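Local coordinates for extracellular invertase (Aspergillus kawachii, PDB 5XH8), which probably hydrolyses sucrose and transfers its fructosyl unit to acceptor sugars, yielding fructooligosaccharides such as 1-kestose, as a family GH32 beta-fructofuranosidase, at residues Ser21-Glu24 against Thr25-Arg29; Val500-Ser503 against Asn504-Ala507; Tyr209-Asp213 against Ser214-Tyr218; Glu357-Thr361 against Asn362-Trp366. One frame throughout, in Å; residues are numbered along the deposited sequence.

Contact 1 of 4, residues Ser21-Glu24 against Thr25-Arg29; sequences SLFE and TWRPR
Phe-23 reaches with the CZ end of its ring over the centre of one face of the Arg-27 guanidinium, its CZ 3.5 Å from Arg-27 CZ and the two planes 21° apart. The contact is made because the arginine runs extended from CG to NE, its CG anti to the backbone N (chi1 -167°). On the packed side Leu-22 CB meets Thr-25 OG1 at 3.3 Å, and Thr-25 N donates to Leu-22 O from above the carbonyl plane (3.3 Å). A water bridges Leu-22 O to Trp-26 N, accepting from that nitrogen at 2.7 Å. Thr-25 OG1 has its firmer partner in Tyr-7 OH.

The looser side belongs to Glu-24, an exposed residue whose carboxylate stands nearly upright to the guanidinium (83°). Its OE1 remains 4.5 Å from Arg-27 NE, beyond a salt bridge, and the backbone bond from Arg-27 N to Glu-24 O is weak. The stronger charge partner is the chain terminus: Arg-27 NE pairs with Tyr-605 OXT, and NH2 donates to Pro-34 O. This irregular turn before strand 37-47 thus brings the end of a phenyl ring and the C-terminal carboxylate to one guanidinium, with Glu-24 probably adding only a weak electrostatic pull.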
loop_
_atom_site.group_PDB
_atom_site.type_symbol
_atom_site.label_atom_id
_atom_site.label_comp_id
_atom_site.label_asym_id
_atom_site.label_seq_id
_atom_site.Cartn_x
_atom_site.Cartn_y
_atom_site.Cartn_z
ATOM N N SER A 21 -24.413 32.183 16.851
ATOM C CA SER A 21 -25.416 32.802 17.713
ATOM C C SER A 21 -26.233 31.755 18.459
ATOM O O SER A 21 -26.734 32.037 19.538
ATOM C CB SER A 21 -26.329 33.750 16.898
ATOM O OG SER A 21 -27.099 33.030 15.947
ATOM N N LEU A 22 -26.332 30.539 17.914
ATOM C CA LEU A 22 -27.038 29.447 18.572
ATOM C C LEU A 22 -26.109 28.382 19.208
ATOM O O LEU A 22 -26.522 27.247 19.422
ATOM C CB LEU A 22 -28.001 28.793 17.597
ATOM C CG LEU A 22 -29.067 29.678 16.914
ATOM C CD1 LEU A 22 -29.882 28.834 15.963
ATOM C CD2 LEU A 22 -29.984 30.344 17.938
ATOM N N PHE A 23 -24.894 28.762 19.579
ATOM C CA PHE A 23 -23.937 27.805 20.149
ATOM C C PHE A 23 -24.479 27.111 21.405
ATOM O O PHE A 23 -24.447 25.881 21.498
ATOM C CB PHE A 23 -22.598 28.491 20.439
ATOM C CG PHE A 23 -21.538 27.556 20.932
ATOM C CD1 PHE A 23 -20.820 26.763 20.040
ATOM C CD2 PHE A 23 -21.249 27.465 22.288
ATOM C CE1 PHE A 23 -19.827 25.878 20.503
ATOM C CE2 PHE A 23 -20.272 26.575 22.756
ATOM C CZ PHE A 23 -19.559 25.789 21.850
ATOM N N GLU A 24 -25.032 27.883 22.341
ATOM C CA GLU A 24 -25.541 27.315 23.593
ATOM C C GLU A 24 -26.956 26.767 23.544
ATOM O O GLU A 24 -27.358 26.042 24.458
ATOM C CB GLU A 24 -25.412 28.331 24.750
ATOM C CG GLU A 24 -23.979 28.754 25.090
ATOM C CD GLU A 24 -23.064 27.620 25.634
ATOM O OE1 GLU A 24 -23.536 26.485 25.876
ATOM O OE2 GLU A 24 -21.837 27.855 25.811
ATOM N N THR A 25 -27.698 27.056 22.474
ATOM C CA THR A 25 -29.142 26.857 22.438
ATOM C C THR A 25 -29.563 25.471 22.842
ATOM O O THR A 25 -30.421 25.303 23.740
ATOM C CB THR A 25 -29.692 27.162 21.029
ATOM O OG1 THR A 25 -29.309 28.487 20.662
ATOM C CG2 THR A 25 -31.226 27.047 20.974
ATOM N N TRP A 26 -28.950 24.482 22.180
ATOM C CA TRP A 26 -29.320 23.075 22.321
ATOM C C TRP A 26 -28.180 22.198 22.882
ATOM O O TRP A 26 -28.283 20.963 22.921
ATOM C CB TRP A 26 -29.774 22.569 20.959
ATOM C CG TRP A 26 -31.122 23.127 20.520
ATOM C CD1 TRP A 26 -32.258 23.268 21.292
ATOM C CD2 TRP A 26 -31.484 23.572 19.198
ATOM N NE1 TRP A 26 -33.290 23.776 20.531
ATOM C CE2 TRP A 26 -32.843 23.981 19.250
ATOM C CE3 TRP A 26 -30.792 23.663 17.974
ATOM C CZ2 TRP A 26 -33.517 24.465 18.135
ATOM C CZ3 TRP A 26 -31.470 24.149 16.855
ATOM C CH2 TRP A 26 -32.828 24.534 16.945
ATOM N N ARG A 27 -27.134 22.858 23.349
ATOM C CA ARG A 27 -25.890 22.220 23.743
ATOM C C ARG A 27 -26.008 21.475 25.075
ATOM O O ARG A 27 -26.412 22.046 26.087
ATOM C CB ARG A 27 -24.782 23.267 23.826
ATOM C CG ARG A 27 -23.371 22.701 23.922
ATOM C CD ARG A 27 -22.321 23.787 23.755
ATOM N NE ARG A 27 -20.986 23.241 23.970
ATOM C CZ ARG A 27 -20.259 22.553 23.084
ATOM N NH1 ARG A 27 -20.686 22.327 21.844
ATOM N NH2 ARG A 27 -19.069 22.087 23.447
ATOM N N PRO A 28 -25.619 20.200 25.083
ATOM C CA PRO A 28 -25.638 19.483 26.345
ATOM C C PRO A 28 -24.497 19.924 27.276
ATOM O O PRO A 28 -23.495 20.500 26.816
ATOM C CB PRO A 28 -25.510 18.027 25.901
ATOM C CG PRO A 28 -24.708 18.090 24.655
ATOM C CD PRO A 28 -25.132 19.357 23.978
ATOM N N ARG A 29 -24.652 19.652 28.568
ATOM C CA ARG A 29 -23.580 19.890 29.561
ATOM C C ARG A 29 -22.919 18.641 30.150
ATOM O O ARG A 29 -21.820 18.746 30.714
ATOM C CB ARG A 29 -24.112 20.776 30.695
ATOM C CG ARG A 29 -25.132 20.124 31.609
ATOM C CD ARG A 29 -25.363 20.978 32.863
ATOM N NE ARG A 29 -25.923 22.299 32.547
ATOM C CZ ARG A 29 -26.992 22.879 33.115
ATOM N NH1 ARG A 29 -27.690 22.321 34.120
ATOM N NH2 ARG A 29 -27.357 24.083 32.681
HETATM O O HOH W 1 -27.122 24.570 20.222
#

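Contact 2 of 4, residues Val500-Ser503 against Asn504-Ala507; sequences VDRS and NTSA
Arg-502 and Thr-505 meet at a slant, the threonine hydroxyl OG1 lying 3.5 Å from Arg-502 CB and 3.6 Å from its CG. The touch is therefore with the root of the arginine. Beyond CG the chain bends at chi3 (-57°) and leads its guanidinium away, to a salt bridge with Asp-516 and to the carbonyls of Ser-518 and Trp-564. Thr-505 OG1 stands beside its own backbone N and is hydrogen-bonded to Thr-487 OG1. In the backbone of the same pair, Thr-505 N donates to Arg-502 O at 3.1 Å and a nearly straight 170°, although it approaches from well above the carbonyl plane.

The segment continues from strand 497-501 in the C-terminal, lectin-like beta-sandwich expected of family GH32, and Asp-501 OD1 forms an Asx turn here. It accepts from Ser-503 N at 2.9 Å, nearly in line with its C-O bond, and from Ser-503 OG at 2.7 Å on the syn side. Two donors on one oxygen should restrain rotation of the carboxylate.

Asn-504 holds its CG anti to the backbone N (chi1 -162°), and its OD1 is hydrogen-bonded to Ser-486 OG. Two waters fill in the backbone bonding: one runs from Asp-501 O to Asn-504 N, the other joins Arg-502 O, 2.6 Å from it, to Ser-506 N.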
loop_
_atom_site.group_PDB
_atom_site.type_symbol
_atom_site.label_atom_id
_atom_site.label_comp_id
_atom_site.label_asym_id
_atom_site.label_seq_id
_atom_site.Cartn_x
_atom_site.Cartn_y
_atom_site.Cartn_z
ATOM N N VAL A 500 -40.958 7.872 20.770
ATOM C CA VAL A 500 -40.779 9.285 21.045
ATOM C C VAL A 500 -41.515 10.009 19.916
ATOM O O VAL A 500 -41.099 9.967 18.747
ATOM C CB VAL A 500 -39.295 9.710 21.115
ATOM C CG1 VAL A 500 -39.188 11.162 21.555
ATOM C CG2 VAL A 500 -38.512 8.825 22.082
ATOM N N ASP A 501 -42.636 10.628 20.266
ATOM C CA ASP A 501 -43.370 11.503 19.333
ATOM C C ASP A 501 -42.762 12.914 19.370
ATOM O O ASP A 501 -42.812 13.611 20.397
ATOM C CB ASP A 501 -44.841 11.550 19.730
ATOM C CG ASP A 501 -45.694 12.409 18.801
ATOM O OD1 ASP A 501 -45.199 13.125 17.887
ATOM O OD2 ASP A 501 -46.913 12.365 19.029
ATOM N N ARG A 502 -42.215 13.332 18.233
ATOM C CA ARG A 502 -41.563 14.631 18.099
ATOM C C ARG A 502 -42.318 15.611 17.187
ATOM O O ARG A 502 -41.811 16.712 16.887
ATOM C CB ARG A 502 -40.107 14.429 17.605
ATOM C CG ARG A 502 -39.216 13.740 18.631
ATOM C CD ARG A 502 -37.742 13.766 18.241
ATOM N NE ARG A 502 -37.548 13.158 16.925
ATOM C CZ ARG A 502 -36.493 13.330 16.128
ATOM N NH1 ARG A 502 -35.449 14.069 16.494
ATOM N NH2 ARG A 502 -36.485 12.716 14.949
ATOM N N SER A 503 -43.532 15.248 16.771
ATOM C CA SER A 503 -44.311 16.122 15.892
ATOM C C SER A 503 -44.496 17.546 16.448
ATOM O O SER A 503 -44.517 18.480 15.679
ATOM C CB SER A 503 -45.674 15.501 15.570
ATOM O OG SER A 503 -46.411 15.278 16.759
ATOM N N ASN A 504 -44.564 17.715 17.767
ATOM C CA ASN A 504 -44.753 19.033 18.396
ATOM C C ASN A 504 -43.547 19.542 19.199
ATOM O O ASN A 504 -43.660 20.574 19.877
ATOM C CB ASN A 504 -45.997 18.952 19.317
ATOM C CG ASN A 504 -46.565 20.321 19.700
ATOM O OD1 ASN A 504 -46.848 20.589 20.881
ATOM N ND2 ASN A 504 -46.752 21.178 18.715
ATOM N N THR A 505 -42.393 18.845 19.114
ATOM C CA THR A 505 -41.232 19.089 19.992
ATOM C C THR A 505 -40.653 20.481 19.807
ATOM O O THR A 505 -40.338 21.151 20.791
ATOM C CB THR A 505 -40.103 18.038 19.755
ATOM O OG1 THR A 505 -40.528 16.755 20.210
ATOM C CG2 THR A 505 -38.807 18.405 20.470
ATOM N N SER A 506 -40.515 20.902 18.548
ATOM C CA SER A 506 -39.751 22.097 18.189
ATOM C C SER A 506 -40.526 23.129 17.374
ATOM O O SER A 506 -40.825 22.895 16.210
ATOM C CB SER A 506 -38.515 21.714 17.387
ATOM O OG SER A 506 -37.715 22.862 17.185
ATOM N N ALA A 507 -40.775 24.294 17.974
ATOM C CA ALA A 507 -41.330 25.449 17.245
ATOM C C ALA A 507 -40.374 25.960 16.161
ATOM O O ALA A 507 -40.817 26.561 15.184
ATOM C CB ALA A 507 -41.681 26.570 18.208
HETATM O O HOH W 2 -44.169 16.015 20.222
HETATM O O HOH W 3 -40.667 18.949 16.254
#

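Contact 3 of 4, residues Tyr209-Asp213 against Ser214-Tyr218; sequences YRQYD and SDFQY
Asp-213 folds its carboxylate over the backbone of Gln-217 and Tyr-218, with CG set between its own N and carbonyl carbon (chi1 61°). OD1 takes the N-H of Tyr-218 at 2.8 Å, on the syn side and 20° out of the carboxylate plane. OD2 takes that of Gln-217 at 3.1 Å through its syn lone pair, and a weak second bond links Gln-217 N to OD1. Asp-215 OD1 lies 3.1 Å from Asp-213 OD2, a like-charge approach that the surrounding N-H groups probably ease.

The carboxylate thus fills the inside of the loop joining antiparallel strands 203-211 and 219-227, which belong to a four-stranded sheet of the GH32 beta-propeller. A type I turn from Asp-213 to Phe-216 reverses the chain, closed by Phe-216 N to Asp-213 O at 3.3 Å. At the loop's base Tyr-212 N donates to Tyr-218 O (2.9 Å, 156°).

Above that bond Tyr-212 CB and Tyr-218 CB touch at 3.9 Å, and the Tyr-212 ring leads away from Tyr-218, meeting Phe-162 of the second subunit edge-to-face. Arg-131 of that subunit hydrogen-bonds to Gln-217 O and packs on Tyr-218. On the other flank the end of Gln-211 comes obliquely to Phe-216 CE1.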
loop_
_atom_site.group_PDB
_atom_site.type_symbol
_atom_site.label_atom_id
_atom_site.label_comp_id
_atom_site.label_asym_id
_atom_site.label_seq_id
_atom_site.Cartn_x
_atom_site.Cartn_y
_atom_site.Cartn_z
ATOM N N TYR A 209 -7.975 -11.108 12.218
ATOM C CA TYR A 209 -6.526 -11.237 12.148
ATOM C C TYR A 209 -5.918 -11.446 13.517
ATOM O O TYR A 209 -6.488 -11.043 14.522
ATOM C CB TYR A 209 -5.880 -9.948 11.554
ATOM C CG TYR A 209 -6.268 -9.630 10.144
ATOM C CD1 TYR A 209 -7.501 -9.056 9.858
ATOM C CD2 TYR A 209 -5.405 -9.888 9.088
ATOM C CE1 TYR A 209 -7.868 -8.772 8.558
ATOM C CE2 TYR A 209 -5.764 -9.598 7.786
ATOM C CZ TYR A 209 -6.996 -9.026 7.536
ATOM O OH TYR A 209 -7.376 -8.754 6.258
ATOM N N ARG A 210 -4.717 -12.015 13.561
ATOM C CA ARG A 210 -3.936 -12.014 14.805
ATOM C C ARG A 210 -2.552 -11.500 14.531
ATOM O O ARG A 210 -2.051 -11.658 13.424
ATOM C CB ARG A 210 -3.888 -13.403 15.441
ATOM C CG ARG A 210 -3.101 -14.468 14.699
ATOM C CD ARG A 210 -3.088 -15.773 15.499
ATOM N NE ARG A 210 -2.546 -16.838 14.681
ATOM C CZ ARG A 210 -2.525 -18.138 14.993
ATOM N NH1 ARG A 210 -3.028 -18.604 16.134
ATOM N NH2 ARG A 210 -1.979 -18.987 14.134
ATOM N N GLN A 211 -1.933 -10.888 15.535
ATOM C CA GLN A 211 -0.558 -10.435 15.406
ATOM C C GLN A 211 0.325 -11.655 15.121
ATOM O O GLN A 211 0.092 -12.739 15.660
ATOM C CB GLN A 211 -0.066 -9.674 16.651
ATOM C CG GLN A 211 0.191 -10.514 17.868
ATOM C CD GLN A 211 0.780 -9.740 19.026
ATOM O OE1 GLN A 211 1.842 -9.118 18.936
ATOM N NE2 GLN A 211 0.122 -9.813 20.128
ATOM N N TYR A 212 1.271 -11.476 14.225
ATOM C CA TYR A 212 2.189 -12.531 13.818
ATOM C C TYR A 212 3.529 -12.383 14.551
ATOM O O TYR A 212 4.198 -13.367 14.852
ATOM C CB TYR A 212 2.393 -12.429 12.310
ATOM C CG TYR A 212 3.209 -13.541 11.703
ATOM C CD1 TYR A 212 2.660 -14.821 11.550
ATOM C CD2 TYR A 212 4.514 -13.315 11.249
ATOM C CE1 TYR A 212 3.389 -15.850 10.984
ATOM C CE2 TYR A 212 5.252 -14.337 10.666
ATOM C CZ TYR A 212 4.678 -15.599 10.540
ATOM O OH TYR A 212 5.378 -16.628 9.977
ATOM N N ASP A 213 3.900 -11.133 14.815
ATOM C CA ASP A 213 5.118 -10.784 15.508
ATOM C C ASP A 213 4.779 -9.865 16.670
ATOM O O ASP A 213 3.781 -9.104 16.658
ATOM C CB ASP A 213 6.073 -10.039 14.582
ATOM C CG ASP A 213 5.473 -8.703 14.048
ATOM O OD1 ASP A 213 4.422 -8.738 13.386
ATOM O OD2 ASP A 213 6.040 -7.621 14.316
ATOM N N SER A 214 5.657 -9.898 17.654
ATOM C CA SER A 214 5.518 -9.033 18.767
ATOM C C SER A 214 5.542 -7.551 18.335
ATOM O O SER A 214 4.926 -6.746 19.030
ATOM C CB SER A 214 6.556 -9.353 19.838
ATOM O OG SER A 214 7.860 -9.416 19.307
ATOM N N ASP A 215 6.168 -7.175 17.199
ATOM C CA ASP A 215 6.270 -5.727 16.854
ATOM C C ASP A 215 5.017 -5.116 16.203
ATOM O O ASP A 215 5.043 -3.909 15.885
ATOM C CB ASP A 215 7.476 -5.395 15.977
ATOM C CG ASP A 215 8.694 -6.211 16.308
ATOM O OD1 ASP A 215 8.730 -7.380 15.866
ATOM O OD2 ASP A 215 9.620 -5.679 16.973
ATOM N N PHE A 216 3.955 -5.924 15.995
ATOM C CA PHE A 216 2.695 -5.468 15.397
ATOM C C PHE A 216 2.808 -5.128 13.917
ATOM O O PHE A 216 1.967 -4.414 13.344
ATOM C CB PHE A 216 2.131 -4.298 16.202
ATOM C CG PHE A 216 2.024 -4.587 17.670
ATOM C CD1 PHE A 216 1.115 -5.512 18.128
ATOM C CD2 PHE A 216 2.860 -3.958 18.592
ATOM C CE1 PHE A 216 1.011 -5.794 19.485
ATOM C CE2 PHE A 216 2.762 -4.235 19.953
ATOM C CZ PHE A 216 1.837 -5.160 20.394
ATOM N N GLN A 217 3.849 -5.667 13.290
ATOM C CA GLN A 217 4.188 -5.366 11.897
ATOM C C GLN A 217 3.308 -6.161 10.947
ATOM O O GLN A 217 2.812 -5.632 9.943
ATOM C CB GLN A 217 5.666 -5.683 11.679
ATOM C CG GLN A 217 6.265 -5.207 10.379
ATOM C CD GLN A 217 6.199 -3.702 10.214
ATOM O OE1 GLN A 217 6.488 -2.946 11.137
ATOM N NE2 GLN A 217 5.793 -3.269 9.053
ATOM N N TYR A 218 3.104 -7.438 11.280
ATOM C CA TYR A 218 2.429 -8.371 10.422
ATOM C C TYR A 218 1.233 -8.964 11.132
ATOM O O TYR A 218 1.276 -9.258 12.351
ATOM C CB TYR A 218 3.401 -9.461 9.948
ATOM C CG TYR A 218 4.528 -8.922 9.110
ATOM C CD1 TYR A 218 4.283 -8.473 7.809
ATOM C CD2 TYR A 218 5.849 -8.838 9.611
ATOM C CE1 TYR A 218 5.311 -7.940 7.025
ATOM C CE2 TYR A 218 6.886 -8.322 8.821
ATOM C CZ TYR A 218 6.598 -7.870 7.521
ATOM O OH TYR A 218 7.570 -7.341 6.695
#

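Contact 4 of 4, residues Glu357-Thr361 against Asn362-Trp366; sequences EGFPT and NQQNW
The backbone passes through an inverse gamma turn centred on Pro-360, with Thr-361 N bonded to Phe-359 O at 2.8 Å, and goes straight into the short helix 361-364, where Pro-360 is the N-cap. Pro-360 O then accepts from Gln-364 N at 3.0 Å, and Thr-361 O from Asn-365 N at 2.7 Å, nearly in line with the carbonyl. Asn-365, with positive phi, ends the helix.

Gln-364 reaches back along an extended chain (chi1 -172°) to Phe-359, its NE2 3.5 Å from CE1. NE2 comes obliquely to the ring, the planes 49° apart. The same NE2 donates to Trp-366 O at 2.8 Å, and the amide carbon CD lies over one face of the indole. Gln-363 instead bends at chi2 (74°), bringing OE1 to 3.2 Å from Pro-360 CB while NE2 donates to Leu-17 O. Trp-366 NE1 is bound to Phe-23 O, and its ring makes a cation-pi contact with Arg-27.

A water joins Thr-361 OG1 to Trp-366 O, which therefore takes two partners, water and amide. The buried Gln-364 amide, hydrogen-bonded at NE2 and flanked by two aromatic rings, is probably fixed in its rotation and ties the helix to the start of strand 366-385.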
loop_
_atom_site.group_PDB
_atom_site.type_symbol
_atom_site.label_atom_id
_atom_site.label_comp_id
_atom_site.label_asym_id
_atom_site.label_seq_id
_atom_site.Cartn_x
_atom_site.Cartn_y
_atom_site.Cartn_z
ATOM N N GLU A 357 -30.722 18.589 5.301
ATOM C CA GLU A 357 -30.503 19.797 4.500
ATOM C C GLU A 357 -31.151 21.072 5.070
ATOM O O GLU A 357 -32.339 21.088 5.398
ATOM C CB GLU A 357 -31.004 19.552 3.076
ATOM C CG GLU A 357 -30.557 20.627 2.091
ATOM C CD GLU A 357 -30.712 20.213 0.640
ATOM O OE1 GLU A 357 -31.358 19.169 0.349
ATOM O OE2 GLU A 357 -30.175 20.954 -0.209
ATOM N N GLY A 358 -30.361 22.134 5.170
ATOM C CA GLY A 358 -30.828 23.418 5.693
ATOM C C GLY A 358 -30.788 23.609 7.204
ATOM O O GLY A 358 -31.230 24.657 7.701
ATOM N N PHE A 359 -30.271 22.625 7.948
ATOM C CA PHE A 359 -30.103 22.763 9.401
ATOM C C PHE A 359 -29.170 23.962 9.675
ATOM O O PHE A 359 -28.225 24.192 8.934
ATOM C CB PHE A 359 -29.558 21.461 10.050
ATOM C CG PHE A 359 -29.445 21.543 11.556
ATOM C CD1 PHE A 359 -28.346 22.148 12.163
ATOM C CD2 PHE A 359 -30.451 21.046 12.367
ATOM C CE1 PHE A 359 -28.269 22.279 13.541
ATOM C CE2 PHE A 359 -30.374 21.170 13.766
ATOM C CZ PHE A 359 -29.283 21.781 14.350
ATOM N N PRO A 360 -29.439 24.747 10.730
ATOM C CA PRO A 360 -28.631 25.945 10.957
ATOM C C PRO A 360 -27.256 25.648 11.608
ATOM O O PRO A 360 -26.987 26.004 12.765
ATOM C CB PRO A 360 -29.537 26.785 11.841
ATOM C CG PRO A 360 -30.292 25.774 12.620
ATOM C CD PRO A 360 -30.585 24.687 11.648
ATOM N N THR A 361 -26.382 25.043 10.811
ATOM C CA THR A 361 -25.109 24.508 11.289
ATOM C C THR A 361 -24.142 25.630 11.614
ATOM O O THR A 361 -23.527 25.619 12.685
ATOM C CB THR A 361 -24.538 23.473 10.287
ATOM O OG1 THR A 361 -25.409 22.333 10.313
ATOM C CG2 THR A 361 -23.106 23.019 10.675
ATOM N N ASN A 362 -24.072 26.646 10.760
ATOM C CA ASN A 362 -23.170 27.772 11.035
ATOM C C ASN A 362 -23.588 28.563 12.260
ATOM O O ASN A 362 -22.734 29.108 12.946
ATOM C CB ASN A 362 -23.056 28.706 9.839
ATOM C CG ASN A 362 -22.405 28.037 8.646
ATOM O OD1 ASN A 362 -21.753 27.001 8.766
ATOM N ND2 ASN A 362 -22.591 28.622 7.495
ATOM N N GLN A 363 -24.888 28.577 12.539
ATOM C CA GLN A 363 -25.436 29.257 13.717
ATOM C C GLN A 363 -25.104 28.469 14.978
ATOM O O GLN A 363 -24.687 29.029 15.993
ATOM C CB GLN A 363 -26.958 29.415 13.570
ATOM C CG GLN A 363 -27.370 30.428 12.501
ATOM C CD GLN A 363 -27.190 29.931 11.075
ATOM O OE1 GLN A 363 -27.272 28.729 10.780
ATOM N NE2 GLN A 363 -26.965 30.860 10.175
ATOM N N GLN A 364 -25.289 27.158 14.917
ATOM C CA GLN A 364 -24.987 26.318 16.065
ATOM C C GLN A 364 -23.473 26.243 16.292
ATOM O O GLN A 364 -23.016 26.317 17.418
ATOM C CB GLN A 364 -25.606 24.930 15.891
ATOM C CG GLN A 364 -25.502 24.073 17.133
ATOM C CD GLN A 364 -26.473 22.918 17.112
ATOM O OE1 GLN A 364 -27.486 22.934 17.806
ATOM N NE2 GLN A 364 -26.163 21.899 16.298
ATOM N N ASN A 365 -22.704 26.132 15.218
ATOM C CA ASN A 365 -21.261 26.002 15.299
ATOM C C ASN A 365 -20.792 24.742 16.055
ATOM O O ASN A 365 -19.666 24.709 16.551
ATOM C CB ASN A 365 -20.605 27.258 15.889
ATOM C CG ASN A 365 -19.099 27.310 15.622
ATOM O OD1 ASN A 365 -18.631 26.836 14.609
ATOM N ND2 ASN A 365 -18.348 27.850 16.553
ATOM N N TRP A 366 -21.656 23.728 16.136
ATOM C CA TRP A 366 -21.264 22.379 16.522
ATOM C C TRP A 366 -22.308 21.426 15.955
ATOM O O TRP A 366 -23.418 21.837 15.600
ATOM C CB TRP A 366 -21.142 22.188 18.042
ATOM C CG TRP A 366 -22.429 22.450 18.820
ATOM C CD1 TRP A 366 -22.857 23.657 19.307
ATOM C CD2 TRP A 366 -23.446 21.491 19.185
ATOM N NE1 TRP A 366 -24.067 23.513 19.951
ATOM C CE2 TRP A 366 -24.461 22.204 19.881
ATOM C CE3 TRP A 366 -23.594 20.114 19.002
ATOM C CZ2 TRP A 366 -25.607 21.587 20.380
ATOM C CZ3 TRP A 366 -24.725 19.488 19.533
ATOM C CH2 TRP A 366 -25.728 20.237 20.198
HETATM O O HOH W 4 -25.607 26.450 8.408
HETATM O O HOH W 5 -25.240 21.286 13.126
#

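Overall arrangement
Contacts 1 and 4 form one neighbourhood: their centres lie 11 Å apart, and the loop 21-29 touches helix 361-364 and the Trp-366 side chain directly, with a probable backbone bond from Leu-22 N to Gln-363 O. Contact 2 sits on the same side of the chain's centre, 18 Å from contact 1 between centres, but does not touch it. These three are partly buried. Contact 3 is a surface loop at the dimer interface, 44 to 51 Å from the others between centres. Their chemistry follows suit: a phenyl ring against a guanidinium in contact 1, amide and ring packing in contact 4, an Asx turn in contact 2, and in contact 3 a carboxylate holding backbone N-H groups.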